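Local structure of DNA translocase coupling protein (Clostridium perfringens, 6O1X) at residues 193-198 against 229-234. The protein binds ATP and probably DNA, as the probable coupling-protein translocase of conjugative plasmid transfer, the present chain comprising a large part with its FtsK/SpoIIIE-family ATPase region. Sequence-based numbering, arbitrary orientation.
Sequences KYLVDE and IIVVID. With BGC (beta-D-glucopyranose), chain D.
Leu195 carries the apolar contact, its forked end meeting two side chains of strand 229-233. CD1 runs tip to tip into Val231, 3.7 Å from CG2 and 4.1 Å from CG1, while CD2 lies against CG2 of Ile229 at 3.9 Å. With CG of Leu195 anti to its own carbonyl carbon (chi1 -71°), the fork is aimed at the strand, and chi2 (167°) sets CD1 toward Val231 and CD2 toward Ile229. Ile229 and Val231, two apart, point to the same side of the strand, and Leu263 of helix 247-266 also packs on Leu195. A longer apolar touch comes from Glu198, whose CG stands 4.1 Å from CD1 of Ile229.

Helix 185-209 packs here on one face of the mixed sheet of the P-loop NTPase domain. The axis of 193-198 approaches that of 229-233 to 11.7 Å, the two running roughly antiparallel at 148°. Strand 229-233 lies inside that sheet, its backbone hydrogen-bonded to strands 159-163 and 272-278. No hydrogen bond joins the helix segment to the strand.

The carboxylate of Glu198 turns along its own helix: the chain bends at chi2, which leaves CG over Ile229 CD1 while OE1 forms a salt bridge with NE of Arg202, one turn on.

The ring of Tyr194 meets bound glucose over one face: C4 of the sugar sits 3.9 Å above the ring plane, offset toward the rim near CD1, and C6 lies by CB. Tyr161 of strand 159-163 touches Tyr194 and hydrogen-bonds the same sugar through its hydroxyl.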
loop_
_atom_site.group_PDB
_atom_site.type_symbol
_atom_site.label_atom_id
_atom_site.label_comp_id
_atom_site.label_asym_id
_atom_site.label_seq_id
_atom_site.Cartn_x
_atom_site.Cartn_y
_atom_site.Cartn_z
ATOM N N LYS A 193 19.607 -9.654 -13.691
ATOM C CA LYS A 193 20.952 -9.379 -14.166
ATOM C C LYS A 193 20.822 -8.339 -15.301
ATOM O O LYS A 193 21.478 -7.303 -15.261
ATOM C CB LYS A 193 21.653 -10.675 -14.626
ATOM C CG LYS A 193 23.052 -10.478 -15.235
ATOM C CD LYS A 193 24.003 -9.691 -14.298
ATOM C CE LYS A 193 25.386 -9.480 -14.881
ATOM N NZ LYS A 193 26.134 -8.456 -14.115
ATOM N N TYR A 194 19.908 -8.585 -16.254
ATOM C CA TYR A 194 19.646 -7.651 -17.337
ATOM C C TYR A 194 19.211 -6.256 -16.812
ATOM O O TYR A 194 19.607 -5.241 -17.391
ATOM C CB TYR A 194 18.588 -8.231 -18.284
ATOM C CG TYR A 194 17.938 -7.195 -19.168
ATOM C CD1 TYR A 194 18.615 -6.661 -20.262
ATOM C CD2 TYR A 194 16.669 -6.702 -18.878
ATOM C CE1 TYR A 194 18.049 -5.649 -21.042
ATOM C CE2 TYR A 194 16.098 -5.675 -19.641
ATOM C CZ TYR A 194 16.791 -5.161 -20.730
ATOM O OH TYR A 194 16.231 -4.203 -21.528
ATOM N N LEU A 195 18.389 -6.218 -15.730
ATOM C CA LEU A 195 17.875 -4.968 -15.171
ATOM C C LEU A 195 18.939 -4.132 -14.524
ATOM O O LEU A 195 18.943 -2.913 -14.714
ATOM C CB LEU A 195 16.711 -5.207 -14.197
ATOM C CG LEU A 195 15.397 -5.651 -14.825
ATOM C CD1 LEU A 195 14.436 -6.158 -13.747
ATOM C CD2 LEU A 195 14.815 -4.555 -15.752
ATOM N N VAL A 196 19.852 -4.782 -13.785
ATOM C CA VAL A 196 20.994 -4.122 -13.141
ATOM C C VAL A 196 21.901 -3.567 -14.262
ATOM O O VAL A 196 22.330 -2.404 -14.194
ATOM C CB VAL A 196 21.719 -5.101 -12.154
ATOM C CG1 VAL A 196 23.137 -4.658 -11.814
ATOM C CG2 VAL A 196 20.925 -5.258 -10.884
ATOM N N ASP A 197 22.131 -4.371 -15.325
ATOM C CA ASP A 197 22.937 -3.944 -16.467
ATOM C C ASP A 197 22.303 -2.786 -17.245
ATOM O O ASP A 197 23.019 -1.840 -17.601
ATOM C CB ASP A 197 23.288 -5.133 -17.370
ATOM C CG ASP A 197 24.270 -6.106 -16.697
ATOM O OD1 ASP A 197 24.826 -5.754 -15.619
ATOM O OD2 ASP A 197 24.476 -7.219 -17.240
ATOM N N GLU A 198 20.978 -2.822 -17.454
ATOM C CA GLU A 198 20.248 -1.748 -18.147
ATOM C C GLU A 198 20.363 -0.454 -17.344
ATOM O O GLU A 198 20.747 0.582 -17.893
ATOM C CB GLU A 198 18.769 -2.127 -18.365
ATOM C CG GLU A 198 17.938 -1.099 -19.109
ATOM C CD GLU A 198 18.331 -0.789 -20.541
ATOM O OE1 GLU A 198 17.950 0.298 -21.040
ATOM O OE2 GLU A 198 19.003 -1.638 -21.171
ATOM N N ILE A 229 10.719 1.304 -17.410
ATOM C CA ILE A 229 10.602 -0.139 -17.198
ATOM C C ILE A 229 9.910 -0.356 -15.859
ATOM O O ILE A 229 10.383 0.123 -14.832
ATOM C CB ILE A 229 11.974 -0.883 -17.331
ATOM C CG1 ILE A 229 12.532 -0.758 -18.790
ATOM C CG2 ILE A 229 11.849 -2.368 -16.887
ATOM C CD1 ILE A 229 13.866 -1.342 -19.046
ATOM N N ILE A 230 8.767 -1.031 -15.886
ATOM C CA ILE A 230 8.027 -1.365 -14.674
ATOM C C ILE A 230 8.196 -2.861 -14.372
ATOM O O ILE A 230 7.897 -3.706 -15.211
ATOM C CB ILE A 230 6.529 -0.862 -14.634
ATOM C CG1 ILE A 230 5.799 -1.343 -13.352
ATOM C CG2 ILE A 230 5.720 -1.321 -15.850
ATOM C CD1 ILE A 230 6.410 -1.020 -12.028
ATOM N N VAL A 231 8.670 -3.171 -13.157
ATOM C CA VAL A 231 8.907 -4.543 -12.670
ATOM C C VAL A 231 7.962 -4.876 -11.500
ATOM O O VAL A 231 8.075 -4.300 -10.410
ATOM C CB VAL A 231 10.395 -4.787 -12.280
ATOM C CG1 VAL A 231 10.673 -6.288 -12.128
ATOM C CG2 VAL A 231 11.340 -4.145 -13.287
ATOM N N VAL A 232 7.051 -5.814 -11.724
ATOM C CA VAL A 232 6.090 -6.180 -10.699
ATOM C C VAL A 232 6.503 -7.506 -10.110
ATOM O O VAL A 232 6.507 -8.512 -10.805
ATOM C CB VAL A 232 4.605 -6.180 -11.199
ATOM C CG1 VAL A 232 3.648 -6.440 -10.043
ATOM C CG2 VAL A 232 4.240 -4.878 -11.887
ATOM N N ILE A 233 6.877 -7.501 -8.847
ATOM C CA ILE A 233 7.257 -8.699 -8.112
ATOM C C ILE A 233 6.040 -9.036 -7.296
ATOM O O ILE A 233 5.694 -8.289 -6.382
ATOM C CB ILE A 233 8.509 -8.461 -7.231
ATOM C CG1 ILE A 233 9.696 -8.011 -8.125
ATOM C CG2 ILE A 233 8.851 -9.737 -6.385
ATOM C CD1 ILE A 233 10.828 -7.335 -7.424
ATOM N N ASP A 234 5.347 -10.113 -7.661
ATOM C CA ASP A 234 4.129 -10.516 -6.991
ATOM C C ASP A 234 4.358 -10.896 -5.528
ATOM O O ASP A 234 3.548 -10.525 -4.674
ATOM C CB ASP A 234 3.425 -11.653 -7.766
ATOM C CG ASP A 234 2.051 -11.961 -7.193
ATOM O OD1 ASP A 234 1.157 -11.075 -7.283
ATOM O OD2 ASP A 234 1.877 -13.073 -6.618
HETATM C C2 BGC D . 14.978 -8.056 -23.432
HETATM C C3 BGC D . 16.263 -8.828 -23.715
HETATM C C4 BGC D . 16.853 -9.370 -22.417
HETATM C C5 BGC D . 15.800 -10.175 -21.659
HETATM C C6 BGC D . 16.259 -10.639 -20.298
HETATM C C1 BGC D . 14.011 -8.944 -22.657
HETATM O O1 BGC D . 12.836 -8.256 -22.414
HETATM O O2 BGC D . 14.363 -7.620 -24.641
HETATM O O3 BGC D . 17.209 -7.991 -24.374
HETATM O O4 BGC D . 17.979 -10.195 -22.694
HETATM O O5 BGC D . 14.630 -9.368 -21.443
HETATM O O6 BGC D . 15.269 -11.451 -19.680
#